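Local coordinates for putative GGDEF domain protein (Pseudomonas aeruginosa, PDB 7E6G) that probably catalyses the condensation of two GTP molecules into cyclic di-GMP with release of diphosphate, as a magnesium-dependent diguanylate cyclase, at residues 108-112 / 113-117; 156-159 / 160-164; 189-193 / 194-198. All coordinates share one frame; numbering follows the deposited sequence.

Contact 1. Residues 108-112 / 113-117; sequences GLPNR and RMLLE
Asn111 stands at the N-cap of helix 112-128, and its side chain reaches forward to the first turn to meet the backbone of residues 113-117. At Arg113, CB lies beside the cap, 3.6 Å from Asn111 OD1, while the guanidinium leads away toward weak bonds with Ser101 O and with Gly108 O of the second subunit. Met114 supplies the evidence for the cap. Its N donates to Asn111 OD1 over 3.3 Å with an N-H...O angle of 159°, and the donor lies almost in line with the side-chain C=O. With CG of Asn111 between its own backbone N and carbonyl carbon (chi1 79°), the amide comes over the helix start; ND2 is meanwhile held by Ser101 O. The Met114 chain, bent at chi2 and chi3, carries its methyl CE to 3.8 Å from Pro110 CB. Leu115 completes this apolar patch, with CD1 at 3.5 Å from Pro110 CB, and its N makes a weak bond to Asn111 O. Leu116 N then gives the regular helical bond to Arg112 O at 3.1 Å. Arg112 itself extends outward to a cation-pi contact with Trp179 and a salt bridge with Glu161 of the second subunit, so the helix start also contributes to the subunit interface. Around this capped turn, Leu115 packs on Leu185 and Leu109 on Phe184, both of strand 183-188, and Met114 packs on Leu175 of strand 175-178.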
ATOM      1  N   GLY A 108     -24.042  17.035 -27.356  1.00 34.90           N
ATOM      2  CA  GLY A 108     -23.015  16.108 -26.936  1.00 29.64           C
ATOM      3  C   GLY A 108     -21.774  16.109 -27.798  1.00 31.63           C
ATOM      4  O   GLY A 108     -20.732  15.607 -27.358  1.00 33.89           O
ATOM      5  N   LEU A 109     -21.841  16.679 -29.001  1.00 33.02           N
ATOM      6  CA  LEU A 109     -20.697  16.716 -29.899  1.00 30.13           C
ATOM      7  C   LEU A 109     -19.515  17.471 -29.292  1.00 32.03           C
ATOM      8  O   LEU A 109     -19.684  18.275 -28.371  1.00 33.74           O
ATOM      9  CB  LEU A 109     -21.095  17.386 -31.201  1.00 28.25           C
ATOM     10  CG  LEU A 109     -22.057  16.561 -32.015  1.00 33.65           C
ATOM     11  CD1 LEU A 109     -22.436  17.394 -33.221  1.00 37.40           C
ATOM     12  CD2 LEU A 109     -21.377  15.276 -32.422  1.00 33.58           C
ATOM     13  N   PRO A 110     -18.397  17.386 -29.897  1.00 31.23           N
ATOM     14  CA  PRO A 110     -17.294  18.167 -29.544  1.00 28.33           C
ATOM     15  C   PRO A 110     -17.508  19.575 -29.857  1.00 30.96           C
ATOM     16  O   PRO A 110     -18.026  19.838 -30.793  1.00 30.77           O
ATOM     17  CB  PRO A 110     -16.320  17.673 -30.489  1.00 30.64           C
ATOM     18  CG  PRO A 110     -16.586  16.333 -30.640  1.00 29.10           C
ATOM     19  CD  PRO A 110     -17.960  16.145 -30.416  1.00 32.36           C
ATOM     20  N   ASN A 111     -17.021  20.470 -29.097  1.00 34.07           N
ATOM     21  CA  ASN A 111     -17.152  21.848 -29.341  1.00 31.39           C
ATOM     22  C   ASN A 111     -16.101  22.553 -30.083  1.00 29.87           C
ATOM     23  O   ASN A 111     -15.390  21.964 -30.600  1.00 31.61           O
ATOM     24  CB  ASN A 111     -17.549  22.522 -28.091  1.00 29.47           C
ATOM     25  CG  ASN A 111     -16.500  22.747 -27.173  1.00 32.96           C
ATOM     26  OD1 ASN A 111     -15.460  22.532 -27.369  1.00 34.35           O
ATOM     27  ND2 ASN A 111     -16.828  23.272 -26.203  1.00 35.03           N
ATOM     28  N   ARG A 112     -16.151  23.830 -30.194  1.00 25.69           N
ATOM     29  CA  ARG A 112     -15.212  24.579 -30.894  1.00 27.63           C
ATOM     30  C   ARG A 112     -13.868  24.509 -30.374  1.00 34.39           C
ATOM     31  O   ARG A 112     -13.043  24.459 -31.088  1.00 34.97           O
ATOM     32  CB  ARG A 112     -15.601  25.937 -30.901  1.00 28.67           C
ATOM     33  CG  ARG A 112     -16.284  26.451 -32.062  1.00 31.13           C
ATOM     34  CD  ARG A 112     -15.879  27.836 -32.263  1.00 38.53           C
ATOM     35  NE  ARG A 112     -16.506  28.284 -33.416  1.00 37.14           N
ATOM     36  CZ  ARG A 112     -16.017  29.058 -34.265  1.00 35.83           C
ATOM     37  NH1 ARG A 112     -14.980  29.617 -34.082  1.00 33.39           N
ATOM     38  NH2 ARG A 112     -16.672  29.338 -35.214  1.00 38.44           N
ATOM     39  N   ARG A 113     -13.671  24.496 -29.096  1.00 34.49           N
ATOM     40  CA  ARG A 113     -12.443  24.350 -28.490  1.00 36.83           C
ATOM     41  C   ARG A 113     -11.867  23.069 -28.788  1.00 36.53           C
ATOM     42  O   ARG A 113     -10.806  23.058 -28.893  1.00 35.70           O
ATOM     43  CB  ARG A 113     -12.572  24.580 -27.009  1.00 36.45           C
ATOM     44  CG  ARG A 113     -11.338  24.386 -26.207  1.00 36.70           C
ATOM     45  CD  ARG A 113     -11.453  24.687 -24.782  1.00 38.17           C
ATOM     46  NE  ARG A 113     -11.500  26.102 -24.602  1.00 53.89           N
ATOM     47  CZ  ARG A 113     -12.510  26.816 -24.119  1.00 58.02           C
ATOM     48  NH1 ARG A 113     -13.634  26.323 -23.690  1.00 49.06           N
ATOM     49  NH2 ARG A 113     -12.403  28.049 -24.127  1.00 47.78           N
ATOM     50  N   MET A 114     -12.589  21.996 -28.816  1.00 33.27           N
ATOM     51  CA  MET A 114     -12.085  20.746 -29.135  1.00 38.74           C
ATOM     52  C   MET A 114     -11.572  20.592 -30.492  1.00 40.67           C
ATOM     53  O   MET A 114     -10.714  19.897 -30.727  1.00 42.67           O
ATOM     54  CB  MET A 114     -13.034  19.722 -28.833  1.00 32.70           C
ATOM     55  CG  MET A 114     -12.324  18.708 -28.140  1.00 37.13           C
ATOM     56  SD  MET A 114     -12.957  17.164 -28.442  1.00 53.66           S
ATOM     57  CE  MET A 114     -12.650  16.872 -30.084  1.00 42.66           C
ATOM     58  N   LEU A 115     -12.255  21.172 -31.387  1.00 36.50           N
ATOM     59  CA  LEU A 115     -11.974  21.190 -32.709  1.00 39.36           C
ATOM     60  C   LEU A 115     -10.846  21.904 -33.091  1.00 39.99           C
ATOM     61  O   LEU A 115     -10.202  21.516 -33.862  1.00 39.56           O
ATOM     62  CB  LEU A 115     -13.191  21.620 -33.425  1.00 37.42           C
ATOM     63  CG  LEU A 115     -13.713  20.309 -33.777  1.00 39.16           C
ATOM     64  CD1 LEU A 115     -14.712  19.676 -32.910  1.00 35.89           C
ATOM     65  CD2 LEU A 115     -14.021  20.170 -35.147  1.00 32.82           C
ATOM     66  N   LEU A 116     -10.649  23.013 -32.536  1.00 36.34           N
ATOM     67  CA  LEU A 116      -9.553  23.821 -32.714  1.00 40.22           C
ATOM     68  C   LEU A 116      -8.326  23.218 -32.182  1.00 42.96           C
ATOM     69  O   LEU A 116      -7.331  23.549 -32.578  1.00 44.15           O
ATOM     70  CB  LEU A 116      -9.792  25.089 -32.064  1.00 37.97           C
ATOM     71  CG  LEU A 116     -10.728  25.912 -32.792  1.00 36.80           C
ATOM     72  CD1 LEU A 116     -10.985  27.194 -32.199  1.00 30.02           C
ATOM     73  CD2 LEU A 116     -10.305  26.133 -34.144  1.00 34.82           C
ATOM     74  N   GLU A 117      -8.402  22.550 -31.105  1.00 41.97           N
ATOM     75  CA  GLU A 117      -7.352  21.903 -30.509  1.00 45.56           C
ATOM     76  C   GLU A 117      -6.933  20.793 -31.253  1.00 47.11           C
ATOM     77  O   GLU A 117      -5.867  20.575 -31.300  1.00 47.48           O
ATOM     78  CB  GLU A 117      -7.730  21.658 -29.127  1.00 47.51           C
ATOM     79  CG  GLU A 117      -7.180  20.518 -28.387  1.00 53.67           C
ATOM     80  CD  GLU A 117      -7.913  20.390 -27.110  1.00 69.01           C
ATOM     81  OE1 GLU A 117      -8.302  21.419 -26.519  1.00 65.88           O
ATOM     82  OE2 GLU A 117      -8.094  19.266 -26.671  1.00 65.86           O
TER

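Contact 2. Residues 156-159 / 160-164; sequences DRVL and VEIAR. With G2P (phosphomethylphosphonic acid guanylate ester), chain H.
Four consecutive i to i+4 bonds, each 2.9 Å long, join 156-159 to 160-164 as regular alpha-helix: Val160 N to Asp156 O, Glu161 N to Arg157 O, Ile162 N to Val158 O and Ala163 N to Leu159 O, with N-H...O angles between 156° and 162°. On the inward face, CG1 of Val158 and CD1 of Ile162 meet obliquely one turn apart at 4.0 Å. Val158 also packs on Phe143 and Val146 of helix 143-150, and Ile162 on Phe184 of strand 183-188, which places this ridge between helix and sheet in the GGDEF domain. The nucleotide end of the helix is marked by Asp156. Its OD1 accepts two bonds from the guanine of the bound GTP analogue, from N1 at 2.7 Å and from N2 at 3.0 Å. A single carboxylate oxygen thus reads two adjacent donors of the base, a pattern that matches guanine and would not fit adenine. Close by, CD1 of Leu159 lies against the base, 4.1 Å from its C6. On the outer side, Glu161 bends at chi2 (-75°), which brings its carboxylate round to Arg164, where OE2 and NH1 form a salt bridge of 2.8 Å. CG1 of Val160 lies 3.4 Å above the plane of that guanidinium, offset toward its rim, and covers part of one face. Arg157 sends NH2 to Arg213 O and touches Val212 and Val214 of strand 212-214.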
ATOM      1  N   ASP A 156     -33.992  22.582 -31.657  1.00 26.65           N
ATOM      2  CA  ASP A 156     -32.949  21.961 -30.847  1.00 25.96           C
ATOM      3  C   ASP A 156     -32.996  20.448 -30.995  1.00 25.95           C
ATOM      4  O   ASP A 156     -31.956  19.788 -31.154  1.00 23.54           O
ATOM      5  CB  ASP A 156     -33.117  22.355 -29.372  1.00 29.66           C
ATOM      6  CG  ASP A 156     -32.514  23.735 -29.029  1.00 36.93           C
ATOM      7  OD1 ASP A 156     -31.960  24.432 -29.921  1.00 33.40           O
ATOM      8  OD2 ASP A 156     -32.617  24.123 -27.834  1.00 41.27           O
ATOM      9  N   ARG A 157     -34.201  19.882 -30.931  1.00 30.85           N
ATOM     10  CA  ARG A 157     -34.356  18.464 -31.222  1.00 30.05           C
ATOM     11  C   ARG A 157     -33.814  18.134 -32.600  1.00 27.86           C
ATOM     12  O   ARG A 157     -33.115  17.129 -32.780  1.00 31.38           O
ATOM     13  CB  ARG A 157     -35.822  18.073 -31.090  1.00 30.43           C
ATOM     14  CG  ARG A 157     -36.253  18.172 -29.645  1.00 34.66           C
ATOM     15  CD  ARG A 157     -36.971  16.934 -29.198  1.00 34.95           C
ATOM     16  NE  ARG A 157     -38.325  16.960 -29.727  1.00 38.67           N
ATOM     17  CZ  ARG A 157     -38.795  16.113 -30.640  1.00 44.48           C
ATOM     18  NH1 ARG A 157     -38.019  15.141 -31.143  1.00 39.11           N
ATOM     19  NH2 ARG A 157     -40.048  16.244 -31.049  1.00 36.17           N
ATOM     20  N   VAL A 158     -34.097  18.995 -33.576  1.00 26.14           N
ATOM     21  CA  VAL A 158     -33.606  18.779 -34.931  1.00 29.85           C
ATOM     22  C   VAL A 158     -32.083  18.717 -34.945  1.00 28.35           C
ATOM     23  O   VAL A 158     -31.487  17.832 -35.568  1.00 26.10           O
ATOM     24  CB  VAL A 158     -34.149  19.875 -35.866  1.00 28.80           C
ATOM     25  CG1 VAL A 158     -33.343  19.922 -37.160  1.00 26.74           C
ATOM     26  CG2 VAL A 158     -35.598  19.617 -36.172  1.00 23.05           C
ATOM     27  N   LEU A 159     -31.436  19.653 -34.260  1.00 28.43           N
ATOM     28  CA  LEU A 159     -29.978  19.673 -34.218  1.00 27.92           C
ATOM     29  C   LEU A 159     -29.423  18.434 -33.526  1.00 28.73           C
ATOM     30  O   LEU A 159     -28.400  17.885 -33.958  1.00 32.15           O
ATOM     31  CB  LEU A 159     -29.495  20.943 -33.512  1.00 29.79           C
ATOM     32  CG  LEU A 159     -29.680  22.239 -34.295  1.00 29.08           C
ATOM     33  CD1 LEU A 159     -29.218  23.398 -33.467  1.00 32.45           C
ATOM     34  CD2 LEU A 159     -28.902  22.181 -35.599  1.00 30.81           C
ATOM     35  N   VAL A 160     -30.075  17.976 -32.452  1.00 30.95           N
ATOM     36  CA  VAL A 160     -29.631  16.734 -31.815  1.00 29.23           C
ATOM     37  C   VAL A 160     -29.709  15.585 -32.809  1.00 27.65           C
ATOM     38  O   VAL A 160     -28.789  14.771 -32.920  1.00 30.88           O
ATOM     39  CB  VAL A 160     -30.450  16.435 -30.540  1.00 28.31           C
ATOM     40  CG1 VAL A 160     -30.262  14.985 -30.108  1.00 24.22           C
ATOM     41  CG2 VAL A 160     -30.069  17.366 -29.398  1.00 19.25           C
ATOM     42  N   GLU A 161     -30.801  15.507 -33.559  1.00 28.75           N
ATOM     43  CA  GLU A 161     -30.963  14.388 -34.484  1.00 35.00           C
ATOM     44  C   GLU A 161     -29.958  14.458 -35.625  1.00 36.72           C
ATOM     45  O   GLU A 161     -29.459  13.424 -36.099  1.00 32.32           O
ATOM     46  CB  GLU A 161     -32.384  14.377 -35.024  1.00 37.70           C
ATOM     47  CG  GLU A 161     -33.391  13.917 -34.007  1.00 39.61           C
ATOM     48  CD  GLU A 161     -33.335  12.429 -33.810  1.00 48.16           C
ATOM     49  OE1 GLU A 161     -34.098  11.719 -34.516  1.00 55.92           O
ATOM     50  OE2 GLU A 161     -32.534  11.977 -32.951  1.00 53.00           O
ATOM     51  N   ILE A 162     -29.668  15.671 -36.096  1.00 32.27           N
ATOM     52  CA  ILE A 162     -28.624  15.838 -37.094  1.00 29.65           C
ATOM     53  C   ILE A 162     -27.303  15.334 -36.540  1.00 38.30           C
ATOM     54  O   ILE A 162     -26.558  14.617 -37.226  1.00 38.12           O
ATOM     55  CB  ILE A 162     -28.546  17.308 -37.544  1.00 32.31           C
ATOM     56  CG1 ILE A 162     -29.735  17.630 -38.456  1.00 34.31           C
ATOM     57  CG2 ILE A 162     -27.246  17.591 -38.279  1.00 28.57           C
ATOM     58  CD1 ILE A 162     -29.849  19.076 -38.849  1.00 27.97           C
ATOM     59  N   ALA A 163     -27.007  15.669 -35.278  1.00 34.16           N
ATOM     60  CA  ALA A 163     -25.755  15.233 -34.670  1.00 32.67           C
ATOM     61  C   ALA A 163     -25.677  13.712 -34.609  1.00 34.32           C
ATOM     62  O   ALA A 163     -24.657  13.112 -34.975  1.00 36.55           O
ATOM     63  CB  ALA A 163     -25.615  15.840 -33.273  1.00 30.22           C
ATOM     64  N   ARG A 164     -26.751  13.075 -34.133  1.00 37.07           N
ATOM     65  CA  ARG A 164     -26.773  11.617 -34.062  1.00 36.11           C
ATOM     66  C   ARG A 164     -26.537  11.018 -35.438  1.00 34.19           C
ATOM     67  O   ARG A 164     -25.701  10.117 -35.608  1.00 35.17           O
ATOM     68  CB  ARG A 164     -28.103  11.129 -33.484  1.00 36.39           C
ATOM     69  CG  ARG A 164     -28.096  10.965 -31.981  1.00 49.48           C
ATOM     70  CD  ARG A 164     -29.448  10.502 -31.453  1.00 55.15           C
ATOM     71  NE  ARG A 164     -29.805  11.150 -30.185  1.00 56.05           N
ATOM     72  CZ  ARG A 164     -31.056  11.275 -29.737  1.00 63.85           C
ATOM     73  NH1 ARG A 164     -32.070  10.799 -30.459  1.00 59.10           N
ATOM     74  NH2 ARG A 164     -31.303  11.880 -28.574  1.00 61.28           N
TER
HETATM   75  PG  G2P H 302     -29.739  29.525 -44.689  1.00 53.82           P
HETATM   76  O1G G2P H 302     -28.574  28.935 -44.603  1.00 55.80           O
HETATM   77  O2G G2P H 302     -30.640  28.777 -45.254  1.00 50.12           O
HETATM   78  O3G G2P H 302     -29.710  30.778 -45.142  1.00 57.88           O
HETATM   79  O3B G2P H 302     -30.045  29.642 -43.195  1.00 58.26           O
HETATM   80  PB  G2P H 302     -31.190  30.026 -42.191  1.00 54.31           P
HETATM   81  O1B G2P H 302     -31.289  28.932 -41.500  1.00 47.71           O
HETATM   82  O2B G2P H 302     -32.316  30.477 -42.737  1.00 40.29           O
HETATM   83  C3A G2P H 302     -30.728  31.326 -41.147  1.00 66.09           C
HETATM   84  PA  G2P H 302     -29.300  31.465 -40.355  1.00 99.60           P
HETATM   85  O1A G2P H 302     -29.273  32.696 -41.000  1.00 68.26           O
HETATM   86  O2A G2P H 302     -28.806  30.256 -40.959  1.00 80.05           O
HETATM   87  O5' G2P H 302     -30.193  31.352 -39.175  1.00 65.18           O
HETATM   88  C5' G2P H 302     -30.264  30.194 -38.352  1.00 57.37           C
HETATM   89  C4' G2P H 302     -31.059  30.426 -37.107  1.00 53.55           C
HETATM   90  O4' G2P H 302     -30.410  29.683 -36.241  1.00 51.07           O
HETATM   91  C3' G2P H 302     -30.744  31.713 -36.559  1.00 56.69           C
HETATM   92  O3' G2P H 302     -31.900  32.455 -36.579  1.00 52.63           O
HETATM   93  C2' G2P H 302     -30.313  31.342 -35.196  1.00 54.30           C
HETATM   94  O2' G2P H 302     -30.762  32.146 -34.186  1.00 59.45           O
HETATM   95  C1' G2P H 302     -30.885  30.050 -35.066  1.00 46.62           C
HETATM   96  N9  G2P H 302     -30.265  29.292 -34.047  1.00 42.23           N
HETATM   97  C8  G2P H 302     -29.021  29.496 -33.767  1.00 47.15           C
HETATM   98  N7  G2P H 302     -28.635  28.713 -32.812  1.00 46.91           N
HETATM   99  C5  G2P H 302     -29.611  27.989 -32.475  1.00 40.59           C
HETATM  100  C6  G2P H 302     -29.718  27.037 -31.584  1.00 44.08           C
HETATM  101  O6  G2P H 302     -28.834  26.684 -30.872  1.00 38.34           O
HETATM  102  N1  G2P H 302     -30.922  26.398 -31.442  1.00 46.94           N
HETATM  103  C2  G2P H 302     -31.950  26.786 -32.218  1.00 38.17           C
HETATM  104  N2  G2P H 302     -33.016  26.194 -32.080  1.00 40.32           N
HETATM  105  N3  G2P H 302     -31.786  27.762 -33.096  1.00 35.70           N
HETATM  106  C4  G2P H 302     -30.627  28.345 -33.251  1.00 43.98           C

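Contact 3. Residues 189-193 / 194-198; sequences PQTRL and QDAGP
The first turn of helix 193-208, together with the loop that delivers the chain to it from strand 183-188, brings Thr191 against Asp195 and Ala196. Methyl CG2 of Thr191 lies 3.9 Å from CB of Asp195, and the two side chains cross at about a right angle; the same methyl is also close to N and CB of Ala196. CG2 takes this place because it stands anti to the backbone N of Thr191, while OG1 lies beside that N (chi1 -56°) and faces the other way. There OG1 donates to Pro189 O at 2.8 Å, approaching from well above the carbonyl plane instead of along a lone pair, and it is also bonded to Arg171 NH1. Two partners therefore fix the rotation of the threonine, with the methyl turned to the helix and the hydroxyl to the loop. Arg192 occupies the N-cap position, and its carbonyl does the bonding there: Ala196 N reaches Arg192 O at 2.9 Å, with a modest N-H...O angle of 135°, and Asp195 N adds a weak bond to the same oxygen. In the topology of the GGDEF domain this is the passage out of a strand of the central sheet into a helix packed against it, as Leu193 touching Val227 of strand 223-229 bears out. The next i to i+4 bond is straighter. Gly197 N donates to Leu193 O over 2.9 Å at 158°, whereas a weak bond from Ala196 N shares that oxygen. Gln194, bent at chi2, folds its amide back so that OE1 lies 3.6 Å from Leu193 CB. Helix 193-208 is kinked at Pro198, whose nitrogen makes no bond to the preceding turn.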
ATOM      1  N   PRO A 189      -9.403  12.984 -40.199  1.00 48.73           N
ATOM      2  CA  PRO A 189      -7.944  12.978 -40.117  1.00 50.70           C
ATOM      3  C   PRO A 189      -7.359  11.876 -40.977  1.00 55.07           C
ATOM      4  O   PRO A 189      -7.981  10.836 -41.210  1.00 50.34           O
ATOM      5  CB  PRO A 189      -7.680  12.722 -38.630  1.00 45.00           C
ATOM      6  CG  PRO A 189      -8.847  11.904 -38.195  1.00 48.29           C
ATOM      7  CD  PRO A 189     -10.029  12.295 -39.056  1.00 50.16           C
ATOM      8  N   GLN A 190      -6.139  12.129 -41.450  1.00 58.40           N
ATOM      9  CA  GLN A 190      -5.417  11.184 -42.294  1.00 59.76           C
ATOM     10  C   GLN A 190      -6.314  10.659 -43.405  1.00 52.59           C
ATOM     11  O   GLN A 190      -6.467   9.453 -43.603  1.00 56.59           O
ATOM     12  CB  GLN A 190      -4.840  10.041 -41.456  1.00 62.99           C
ATOM     13  CG  GLN A 190      -4.054  10.522 -40.250  1.00 69.13           C
ATOM     14  CD  GLN A 190      -3.625   9.394 -39.353  1.00 74.69           C
ATOM     15  OE1 GLN A 190      -3.997   9.344 -38.178  1.00 86.61           O
ATOM     16  NE2 GLN A 190      -2.825   8.483 -39.892  1.00 68.54           N
ATOM     17  N   THR A 191      -6.930  11.590 -44.119  1.00 49.39           N
ATOM     18  CA  THR A 191      -7.866  11.269 -45.182  1.00 54.44           C
ATOM     19  C   THR A 191      -7.629  12.234 -46.329  1.00 45.66           C
ATOM     20  O   THR A 191      -7.334  13.412 -46.108  1.00 41.02           O
ATOM     21  CB  THR A 191      -9.330  11.339 -44.683  1.00 56.63           C
ATOM     22  OG1 THR A 191      -9.510  10.467 -43.555  1.00 56.41           O
ATOM     23  CG2 THR A 191     -10.304  10.952 -45.781  1.00 51.47           C
ATOM     24  N   ARG A 192      -7.698  11.712 -47.543  1.00 55.73           N
ATOM     25  CA  ARG A 192      -7.668  12.540 -48.737  1.00 61.43           C
ATOM     26  C   ARG A 192      -9.058  12.636 -49.374  1.00 59.15           C
ATOM     27  O   ARG A 192      -9.914  11.756 -49.211  1.00 54.51           O
ATOM     28  CB  ARG A 192      -6.642  11.997 -49.750  1.00 60.64           C
ATOM     29  CG  ARG A 192      -5.216  12.546 -49.536  1.00 58.65           C
ATOM     30  CD  ARG A 192      -4.165  11.438 -49.416  1.00 67.94           C
ATOM     31  NE  ARG A 192      -4.457  10.479 -48.346  1.00 77.41           N
ATOM     32  CZ  ARG A 192      -4.243  10.676 -47.043  1.00 75.47           C
ATOM     33  NH1 ARG A 192      -3.735  11.824 -46.599  1.00 72.10           N
ATOM     34  NH2 ARG A 192      -4.554   9.716 -46.174  1.00 71.74           N
ATOM     35  N   LEU A 193      -9.255  13.727 -50.128  1.00 55.06           N
ATOM     36  CA  LEU A 193     -10.546  14.061 -50.736  1.00 48.17           C
ATOM     37  C   LEU A 193     -11.237  12.853 -51.350  1.00 53.93           C
ATOM     38  O   LEU A 193     -12.431  12.620 -51.125  1.00 53.59           O
ATOM     39  CB  LEU A 193     -10.331  15.131 -51.802  1.00 40.22           C
ATOM     40  CG  LEU A 193     -11.278  16.314 -51.820  1.00 48.62           C
ATOM     41  CD1 LEU A 193     -11.559  16.781 -50.390  1.00 46.07           C
ATOM     42  CD2 LEU A 193     -10.734  17.438 -52.713  1.00 43.90           C
ATOM     43  N   GLN A 194     -10.483  12.068 -52.121  1.00 59.33           N
ATOM     44  CA  GLN A 194     -11.053  10.923 -52.818  1.00 55.49           C
ATOM     45  C   GLN A 194     -11.666   9.922 -51.844  1.00 52.52           C
ATOM     46  O   GLN A 194     -12.750   9.389 -52.098  1.00 55.78           O
ATOM     47  CB  GLN A 194      -9.979  10.272 -53.689  1.00 53.17           C
ATOM     48  CG  GLN A 194      -9.514  11.162 -54.849  1.00 59.97           C
ATOM     49  CD  GLN A 194      -8.323  12.066 -54.491  1.00 58.89           C
ATOM     50  OE1 GLN A 194      -8.479  13.270 -54.248  1.00 55.52           O
ATOM     51  NE2 GLN A 194      -7.129  11.485 -54.484  1.00 67.80           N
ATOM     52  N   ASP A 195     -11.057   9.698 -50.742  1.00 54.87           N
ATOM     53  CA  ASP A 195     -11.594   8.879 -49.737  1.00 57.39           C
ATOM     54  C   ASP A 195     -12.675   9.573 -48.920  1.00 57.11           C
ATOM     55  O   ASP A 195     -13.438   8.930 -48.327  1.00 54.67           O
ATOM     56  CB  ASP A 195     -10.483   8.489 -48.815  1.00 59.68           C
ATOM     57  CG  ASP A 195     -10.085   7.101 -48.958  1.00 67.10           C
ATOM     58  OD1 ASP A 195      -9.745   6.765 -50.025  1.00 69.85           O
ATOM     59  OD2 ASP A 195     -10.094   6.324 -48.041  1.00 61.31           O
ATOM     60  N   ALA A 196     -12.711  10.888 -48.900  1.00 56.26           N
ATOM     61  CA  ALA A 196     -13.711  11.638 -48.151  1.00 52.74           C
ATOM     62  C   ALA A 196     -15.068  11.631 -48.854  1.00 55.22           C
ATOM     63  O   ALA A 196     -16.111  11.509 -48.193  1.00 50.57           O
ATOM     64  CB  ALA A 196     -13.227  13.071 -47.936  1.00 47.27           C
ATOM     65  N   GLY A 197     -15.062  11.756 -50.185  1.00 51.10           N
ATOM     66  CA  GLY A 197     -16.259  11.773 -50.992  1.00 46.71           C
ATOM     67  C   GLY A 197     -17.335  10.811 -50.536  1.00 45.31           C
ATOM     68  O   GLY A 197     -18.439  11.227 -50.179  1.00 47.20           O
ATOM     69  N   PRO A 198     -17.037   9.503 -50.532  1.00 50.88           N
ATOM     70  CA  PRO A 198     -18.057   8.528 -50.088  1.00 49.03           C
ATOM     71  C   PRO A 198     -18.564   8.749 -48.670  1.00 50.23           C
ATOM     72  O   PRO A 198     -19.787   8.730 -48.447  1.00 62.21           O
ATOM     73  CB  PRO A 198     -17.332   7.181 -50.236  1.00 36.29           C
ATOM     74  CG  PRO A 198     -16.333   7.409 -51.280  1.00 37.31           C
ATOM     75  CD  PRO A 198     -15.860   8.828 -51.113  1.00 48.04           C
TER

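Following the long helix 27-102, the chain meets contact 1, where a loop turns into helix 112-128; contact 2 comes next on helix 152-168, and contact 3 follows where strand 183-188 gives way to helix 193-208. Each is local and closes before the next opens, so none nests within or crosses another. Contacts 1 and 2 touch directly: Leu109 CD1 packs on Ala163 CB at 3.5 Å, joining the loop before helix 112-128 to helix 152-168. Contact 3 stands apart, its centre about 21 Å from that of contact 1 and about 25 Å from that of contact 2. Even so, Pro189 touches helix 112-128, the helix that contact 1 begins.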